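Local coordinates for protein probable uracil-DNA glycosylase (Acanthamoeba polyphaga mimivirus, PDB 5X55) that is a probable uracil-DNA glycosylase, a viral member of the UDG-like superfamily built around a short parallel beta sheet flanked by helices, at residues 97-100 with 101-105; 139-143 with 144-148; 241-244 with 245-248; 274-277 with 278-282. All coordinates share one frame; numbering follows the deposited sequence.

Interaction 1. Residues 97-100 with 101-105; sequences IITE and YILID
Two i to i+4 bonds wind I98-I102 and T99-L103 into a single short helical turn, I102 N reaching I98 O at 3.0 Å and L103 N reaching T99 O at 2.9 Å. The first donor sits nearly in line with the carbonyl, whereas L103 N stands above the T99 carbonyl plane; L103 is also where the backbone leaves helical torsions, so the second bond closes the last turn. Beside it, T99 and L103 run alongside each other: T99 CG2, anti to the backbone N, meets L103 CB at 3.5 Å and L103 CD2 slightly farther off. This i/i+4 pairing belongs to the short helix 98-102, close to the N-terminal end of the modelled chain. On another flank the Y101 ring lies beside the start of the turn, with CD2 3.5 Å from I97 O; F130 also meets this ring. I102 turns CG2 toward I98 O at 3.5 Å, while its longer branch leads off to A244 and I247 of helix 244-248. The extended side chain of E100 reaches the residue just ahead of the helix, where OE1 accepts the backbone N-H of I97 at 3.2 Å through its anti lone pair.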
# COMPACT_ATOMS: atom_id res chain seq x y z
N ILE A 97 -0.65 20.07 6.25
CA ILE A 97 -1.92 19.62 5.68
C ILE A 97 -1.63 18.41 4.79
O ILE A 97 -0.46 18.06 4.56
CB ILE A 97 -2.60 20.74 4.88
CG1 ILE A 97 -1.62 21.31 3.84
CG2 ILE A 97 -3.11 21.82 5.83
CD1 ILE A 97 -2.24 22.29 2.87
N ILE A 98 -2.68 17.79 4.25
CA ILE A 98 -2.54 16.44 3.70
C ILE A 98 -1.70 16.43 2.42
O ILE A 98 -0.89 15.51 2.18
CB ILE A 98 -3.95 15.85 3.48
CG1 ILE A 98 -3.87 14.32 3.37
CG2 ILE A 98 -4.67 16.51 2.28
CD1 ILE A 98 -3.13 13.65 4.55
N THR A 99 -1.83 17.45 1.58
CA THR A 99 -1.06 17.49 0.35
C THR A 99 0.44 17.52 0.61
O THR A 99 1.23 17.10 -0.25
CB THR A 99 -1.51 18.70 -0.47
OG1 THR A 99 -2.89 18.52 -0.80
CG2 THR A 99 -0.73 18.83 -1.75
N GLU A 100 0.87 17.99 1.78
CA GLU A 100 2.30 18.05 2.05
C GLU A 100 2.88 16.65 2.27
O GLU A 100 4.05 16.42 1.95
CB GLU A 100 2.57 18.96 3.24
CG GLU A 100 2.53 20.43 2.85
CD GLU A 100 2.75 21.37 4.02
OE1 GLU A 100 1.89 21.40 4.92
OE2 GLU A 100 3.79 22.06 4.04
N TYR A 101 2.07 15.72 2.77
CA TYR A 101 2.47 14.33 2.96
C TYR A 101 2.26 13.48 1.71
O TYR A 101 3.06 12.58 1.43
CB TYR A 101 1.69 13.67 4.10
CG TYR A 101 1.90 14.29 5.46
CD1 TYR A 101 3.00 13.96 6.24
CD2 TYR A 101 0.97 15.19 5.98
CE1 TYR A 101 3.19 14.52 7.48
CE2 TYR A 101 1.15 15.75 7.24
CZ TYR A 101 2.26 15.41 7.98
OH TYR A 101 2.44 15.98 9.23
N ILE A 102 1.18 13.70 0.97
CA ILE A 102 0.86 12.73 -0.07
C ILE A 102 1.35 13.22 -1.43
O ILE A 102 1.71 12.41 -2.29
CB ILE A 102 -0.65 12.39 -0.08
CG1 ILE A 102 -0.90 11.13 -0.91
CG2 ILE A 102 -1.50 13.53 -0.60
CD1 ILE A 102 -0.37 9.87 -0.27
N LEU A 103 1.40 14.54 -1.64
CA LEU A 103 1.87 15.08 -2.91
C LEU A 103 3.30 15.57 -2.74
O LEU A 103 3.57 16.76 -2.53
CB LEU A 103 0.95 16.19 -3.40
CG LEU A 103 1.35 16.67 -4.79
CD1 LEU A 103 1.03 15.58 -5.79
CD2 LEU A 103 0.68 17.98 -5.17
N ILE A 104 4.25 14.64 -2.87
CA ILE A 104 5.63 14.85 -2.47
C ILE A 104 6.49 15.20 -3.68
O ILE A 104 6.38 14.58 -4.75
CB ILE A 104 6.17 13.58 -1.77
CG1 ILE A 104 5.44 13.36 -0.46
CG2 ILE A 104 7.67 13.65 -1.54
CD1 ILE A 104 5.76 12.02 0.12
N ASP A 105 7.37 16.18 -3.51
CA ASP A 105 8.33 16.57 -4.54
C ASP A 105 9.73 16.16 -4.09
O ASP A 105 10.21 16.62 -3.04
CB ASP A 105 8.25 18.08 -4.79
CG ASP A 105 9.27 18.57 -5.80
OD1 ASP A 105 9.86 17.76 -6.56
OD2 ASP A 105 9.48 19.80 -5.85

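Interaction 2. Residues 139-143 with 144-148; sequences KYVES and KTYFP
K144 bends its side chain back over the end of the preceding helix and lays CE against the phenol of Y140, 3.1 Å from OH and 3.4 Å from CZ. The bends fall at chi2, chi3 and chi4, the middle one at an unusual -125°, and they turn the ammonium away from Y140 toward D278 of helix 273-286, with which K144 NZ forms a salt bridge. Y146 is drawn to that carboxylate too. Its chi1 of 72° places CG between the backbone N and the carbonyl carbon, and the ring then extends back along the chain until OH, hydrogen-bonded to D278, lies 3.4 Å from V141 CG1; K144 NZ is in the plane of this ring, at its edge. The two segments form the tight connection between helices 135-142 and 146-159, and the turn is fastened by K144 N to V141 O at 3.1 Å, the donor well above the carbonyl plane. Where the first helix ends, S143 OG donates to Y140 O at 2.9 Å. Deeper in the bend, F147 crosses V141 at about a right angle and brings CD1 to 3.3 Å from V141 CG1. One face of the F147 ring receives E142 CA in a CH-pi contact, 4.1 Å from the centroid and 25° off the normal, while the side chain of E142 runs alongside the phenyl group.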
# COMPACT_ATOMS: atom_id res chain seq x y z
N LYS A 139 -5.54 1.47 19.12
CA LYS A 139 -5.69 1.04 20.51
C LYS A 139 -5.86 -0.48 20.58
O LYS A 139 -5.34 -1.12 21.49
CB LYS A 139 -6.88 1.76 21.15
CG LYS A 139 -7.26 1.28 22.54
CD LYS A 139 -8.47 2.04 23.07
CE LYS A 139 -9.01 1.45 24.37
NZ LYS A 139 -10.34 2.02 24.72
N TYR A 140 -6.53 -1.07 19.58
CA TYR A 140 -6.64 -2.52 19.55
C TYR A 140 -5.29 -3.18 19.28
O TYR A 140 -4.99 -4.25 19.83
CB TYR A 140 -7.67 -2.96 18.51
CG TYR A 140 -7.67 -4.45 18.25
CD1 TYR A 140 -8.30 -5.33 19.13
CD2 TYR A 140 -7.06 -4.98 17.11
CE1 TYR A 140 -8.31 -6.71 18.89
CE2 TYR A 140 -7.06 -6.36 16.87
CZ TYR A 140 -7.69 -7.22 17.77
OH TYR A 140 -7.69 -8.58 17.53
N VAL A 141 -4.46 -2.54 18.46
CA VAL A 141 -3.23 -3.21 18.05
C VAL A 141 -2.19 -3.17 19.17
O VAL A 141 -1.46 -4.15 19.38
CB VAL A 141 -2.72 -2.59 16.74
CG1 VAL A 141 -1.25 -2.79 16.59
CG2 VAL A 141 -3.43 -3.25 15.58
N GLU A 142 -2.12 -2.05 19.92
CA GLU A 142 -1.13 -1.96 20.99
C GLU A 142 -1.42 -2.92 22.13
O GLU A 142 -0.52 -3.24 22.90
CB GLU A 142 -1.05 -0.55 21.58
CG GLU A 142 -1.08 0.61 20.65
CD GLU A 142 -1.50 1.90 21.38
OE1 GLU A 142 -1.86 1.79 22.57
OE2 GLU A 142 -1.49 2.98 20.76
N SER A 143 -2.67 -3.39 22.26
CA SER A 143 -3.00 -4.34 23.31
C SER A 143 -2.54 -5.76 22.99
O SER A 143 -2.60 -6.62 23.88
CB SER A 143 -4.50 -4.35 23.56
OG SER A 143 -5.15 -5.12 22.56
N LYS A 144 -2.10 -6.03 21.76
CA LYS A 144 -1.65 -7.36 21.36
C LYS A 144 -0.23 -7.61 21.83
O LYS A 144 0.56 -6.67 22.00
CB LYS A 144 -1.71 -7.52 19.84
CG LYS A 144 -3.05 -7.19 19.22
CD LYS A 144 -4.08 -8.26 19.54
CE LYS A 144 -4.70 -8.80 18.25
NZ LYS A 144 -3.70 -9.47 17.35
N THR A 145 0.13 -8.88 22.02
CA THR A 145 1.46 -9.16 22.55
C THR A 145 2.55 -8.93 21.51
O THR A 145 3.68 -8.62 21.87
CB THR A 145 1.54 -10.58 23.13
OG1 THR A 145 1.44 -11.55 22.08
CG2 THR A 145 0.44 -10.81 24.15
N TYR A 146 2.23 -9.05 20.21
CA TYR A 146 3.27 -8.82 19.21
C TYR A 146 3.71 -7.35 19.14
O TYR A 146 4.83 -7.07 18.70
CB TYR A 146 2.80 -9.31 17.82
CG TYR A 146 1.73 -8.45 17.16
CD1 TYR A 146 2.05 -7.21 16.59
CD2 TYR A 146 0.40 -8.85 17.13
CE1 TYR A 146 1.08 -6.41 16.01
CE2 TYR A 146 -0.58 -8.05 16.54
CZ TYR A 146 -0.22 -6.83 15.98
OH TYR A 146 -1.17 -6.03 15.41
N PHE A 147 2.87 -6.40 19.56
CA PHE A 147 3.16 -4.99 19.26
C PHE A 147 4.43 -4.47 19.94
O PHE A 147 5.23 -3.79 19.26
CB PHE A 147 1.95 -4.13 19.60
CG PHE A 147 2.11 -2.71 19.18
CD1 PHE A 147 1.80 -2.32 17.89
CD2 PHE A 147 2.59 -1.76 20.07
CE1 PHE A 147 1.95 -1.02 17.50
CE2 PHE A 147 2.74 -0.46 19.67
CZ PHE A 147 2.42 -0.09 18.39
N PRO A 148 4.67 -4.71 21.23
CA PRO A 148 5.99 -4.35 21.78
C PRO A 148 7.12 -5.03 21.05
O PRO A 148 8.19 -4.42 20.90
CB PRO A 148 5.91 -4.79 23.25
CG PRO A 148 4.46 -4.71 23.57
CD PRO A 148 3.76 -5.17 22.30

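Interaction 3. Residues 241-244 with 245-248; sequences GCLA and SWIL
L243 meets W246 where a loop enters helix 244-248, with L243 as the N-cap residue. Along the leucine side chain, CB lies 4.4 Å from I247 CD1, a loose apolar contact one helical turn on. A chi1 of -57° sets CG anti to the carbonyl carbon, and an extended chi2 carries the methyls to the indole. CD1 approaches CZ3 of W246 at 4.0 Å, near the rim of the six-membered ring. CD2 makes the fuller contact: it lies over the ring face, 3.9 Å from the centroid and only 10° off the normal, a CH-pi interaction. The backbone of L243 also starts the helix, its O accepting I247 N at 3.2 Å in a nearly straight bond; A244 O does the same for L248 N at 3.0 Å, while L248 curls its CD1 toward that oxygen. A water bridges the first turn, donating to C242 O and accepting from S245 N, each at 2.7 Å. Around this turn, L221 and Y225 of helix 219-230 and M253 of strand 251-255 also touch L243. The chemistry therefore divides in two: dispersion and CH-pi attraction hold the leucine on the indole, whose NE1 is satisfied by W368 O, while a water takes the N-H of S245 in the opening turn.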
# COMPACT_ATOMS: atom_id res chain seq x y z
N GLY A 241 4.97 9.61 -11.10
CA GLY A 241 4.41 8.39 -10.52
C GLY A 241 3.68 8.60 -9.21
O GLY A 241 3.59 7.68 -8.39
N CYS A 242 3.14 9.79 -8.98
CA CYS A 242 2.56 10.13 -7.69
C CYS A 242 1.05 9.91 -7.72
O CYS A 242 0.34 10.57 -8.48
CB CYS A 242 2.89 11.58 -7.32
SG CYS A 242 2.34 11.97 -5.69
N LEU A 243 0.58 8.99 -6.87
CA LEU A 243 -0.81 8.54 -6.88
C LEU A 243 -1.68 9.26 -5.85
O LEU A 243 -2.75 8.75 -5.47
CB LEU A 243 -0.84 7.02 -6.66
CG LEU A 243 -0.01 6.31 -7.74
CD1 LEU A 243 -0.02 4.79 -7.56
CD2 LEU A 243 -0.51 6.71 -9.15
N ALA A 244 -1.25 10.44 -5.39
CA ALA A 244 -2.03 11.25 -4.46
C ALA A 244 -3.50 11.35 -4.88
O ALA A 244 -4.40 11.29 -4.03
CB ALA A 244 -1.40 12.64 -4.38
N SER A 245 -3.76 11.44 -6.18
CA SER A 245 -5.12 11.64 -6.65
C SER A 245 -6.01 10.45 -6.33
O SER A 245 -7.16 10.62 -5.88
CB SER A 245 -5.09 11.90 -8.16
OG SER A 245 -6.41 11.94 -8.66
N TRP A 246 -5.51 9.23 -6.58
CA TRP A 246 -6.31 8.04 -6.31
C TRP A 246 -6.53 7.85 -4.83
O TRP A 246 -7.62 7.45 -4.40
CB TRP A 246 -5.61 6.80 -6.88
CG TRP A 246 -5.37 6.83 -8.34
CD1 TRP A 246 -5.81 7.78 -9.23
CD2 TRP A 246 -4.61 5.89 -9.09
NE1 TRP A 246 -5.37 7.47 -10.49
CE2 TRP A 246 -4.62 6.31 -10.43
CE3 TRP A 246 -3.91 4.72 -8.76
CZ2 TRP A 246 -3.96 5.62 -11.44
CZ3 TRP A 246 -3.26 4.02 -9.76
CH2 TRP A 246 -3.28 4.48 -11.08
N ILE A 247 -5.50 8.11 -4.03
CA ILE A 247 -5.60 7.83 -2.60
C ILE A 247 -6.55 8.81 -1.94
O ILE A 247 -7.36 8.41 -1.10
CB ILE A 247 -4.20 7.88 -1.97
CG1 ILE A 247 -3.32 6.78 -2.58
CG2 ILE A 247 -4.25 7.79 -0.42
CD1 ILE A 247 -1.85 7.04 -2.37
N LEU A 248 -6.51 10.08 -2.35
CA LEU A 248 -7.43 11.07 -1.80
C LEU A 248 -8.89 10.71 -2.06
O LEU A 248 -9.76 11.12 -1.29
CB LEU A 248 -7.11 12.45 -2.37
CG LEU A 248 -5.85 13.09 -1.80
CD1 LEU A 248 -5.21 14.05 -2.81
CD2 LEU A 248 -6.16 13.80 -0.47
O HOH W 1 -1.94 11.99 -8.08

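Interaction 4. Residues 274-277 with 278-282; sequences SFTA and DLIDY
D278 carries chi1 -80° and D281 chi1 -65°, values that place each CG anti to its own carbonyl carbon and fold both carboxylates back along the helix toward S274 and A277. The result is CG of D278 at 3.6 Å from S274 O, and CG of D281 at 3.1 Å from A277 O. I280 uses the same first torsion, so that its CG1 comes within 3.1 Å of T276 O, with T276 CG2 a loose 4.3 Å from I280 CG1. Each of these three carbonyls also accepts a backbone N-H from the residue four positions on, as F275 O does from L279 N; the straightest of the four runs from I280 N to T276 O at 2.9 Å, with 173° at the hydrogen. The turns belong to the regular helix 273-286. F275 packs against V141 of helix 135-142, and T276 OG1 is bonded to S256 O and to the backbone O of W272. Neither carboxylate is bonded to the carbonyl it overhangs, for both partners are acceptors. Their charge is answered from outside the helix: the D278 carboxylate has its partners, K144 and Y146, in the turn after helix 135-142, and OD2 of D281 pairs with R305. Such partners would be expected to favour the ionised form of each acid and to offset its closeness to the carbonyl oxygens.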
# COMPACT_ATOMS: atom_id res chain seq x y z
N SER A 274 1.68 -9.47 11.54
CA SER A 274 0.54 -9.43 12.45
C SER A 274 -0.16 -8.08 12.40
O SER A 274 -1.39 -8.01 12.51
CB SER A 274 1.00 -9.75 13.88
OG SER A 274 1.62 -11.01 13.94
N PHE A 275 0.61 -7.01 12.26
CA PHE A 275 0.01 -5.68 12.14
C PHE A 275 -0.87 -5.61 10.90
O PHE A 275 -2.02 -5.18 10.97
CB PHE A 275 1.10 -4.61 12.10
CG PHE A 275 0.58 -3.20 12.03
CD1 PHE A 275 0.23 -2.53 13.19
CD2 PHE A 275 0.45 -2.56 10.81
CE1 PHE A 275 -0.25 -1.21 13.14
CE2 PHE A 275 -0.01 -1.25 10.74
CZ PHE A 275 -0.38 -0.57 11.91
N THR A 276 -0.35 -6.05 9.75
CA THR A 276 -1.13 -6.02 8.52
C THR A 276 -2.34 -6.95 8.60
O THR A 276 -3.43 -6.61 8.13
CB THR A 276 -0.24 -6.37 7.32
OG1 THR A 276 0.83 -5.41 7.24
CG2 THR A 276 -1.04 -6.33 6.02
N ALA A 277 -2.19 -8.12 9.24
CA ALA A 277 -3.34 -9.00 9.40
C ALA A 277 -4.43 -8.33 10.23
O ALA A 277 -5.61 -8.38 9.88
CB ALA A 277 -2.92 -10.32 10.04
N ASP A 278 -4.04 -7.66 11.33
CA ASP A 278 -5.02 -6.94 12.12
C ASP A 278 -5.61 -5.75 11.37
O ASP A 278 -6.77 -5.38 11.60
CB ASP A 278 -4.40 -6.48 13.44
CG ASP A 278 -4.32 -7.59 14.48
OD1 ASP A 278 -5.07 -8.58 14.36
OD2 ASP A 278 -3.50 -7.47 15.41
N LEU A 279 -4.85 -5.14 10.46
CA LEU A 279 -5.40 -4.04 9.67
C LEU A 279 -6.47 -4.55 8.71
O LEU A 279 -7.58 -3.99 8.63
CB LEU A 279 -4.26 -3.34 8.94
CG LEU A 279 -4.56 -2.21 7.95
CD1 LEU A 279 -5.54 -1.19 8.53
CD2 LEU A 279 -3.23 -1.55 7.52
N ILE A 280 -6.17 -5.65 7.99
CA ILE A 280 -7.15 -6.26 7.09
C ILE A 280 -8.39 -6.66 7.87
O ILE A 280 -9.53 -6.36 7.48
CB ILE A 280 -6.56 -7.48 6.36
CG1 ILE A 280 -5.20 -7.18 5.69
CG2 ILE A 280 -7.57 -8.07 5.37
CD1 ILE A 280 -5.25 -6.21 4.61
N ASP A 281 -8.19 -7.37 8.99
CA ASP A 281 -9.32 -7.87 9.78
C ASP A 281 -10.15 -6.73 10.33
O ASP A 281 -11.38 -6.81 10.35
CB ASP A 281 -8.83 -8.77 10.92
CG ASP A 281 -8.15 -10.04 10.41
OD1 ASP A 281 -8.35 -10.38 9.22
OD2 ASP A 281 -7.40 -10.68 11.18
N TYR A 282 -9.50 -5.66 10.78
CA TYR A 282 -10.23 -4.50 11.26
C TYR A 282 -11.14 -3.94 10.17
O TYR A 282 -12.31 -3.62 10.42
CB TYR A 282 -9.25 -3.43 11.75
CG TYR A 282 -9.94 -2.18 12.23
CD1 TYR A 282 -10.40 -2.09 13.55
CD2 TYR A 282 -10.15 -1.11 11.38
CE1 TYR A 282 -11.05 -0.94 13.99
CE2 TYR A 282 -10.80 0.04 11.82
CZ TYR A 282 -11.24 0.11 13.12
OH TYR A 282 -11.88 1.25 13.56

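Overall arrangement
From the N terminus, interaction 1 forms the small helix 98-102, interaction 2 turns the chain between helices 135-142 and 146-159, interaction 3 opens helix 244-248, and interaction 4 lies within helix 273-286. Each spans adjoining segments, so the four follow in series without nesting or crossing, and the longer connections are made between them in space. Interactions 1 and 3, with centres about 10 Å apart, pack through I102 and L103 against C242, A244 and I247. Interactions 2 and 4, about 11 Å between centres, join through polar groups gathered on D278 and by packing of Y146 on S274 and F275. The second pair lies across the chain's centre from interaction 3.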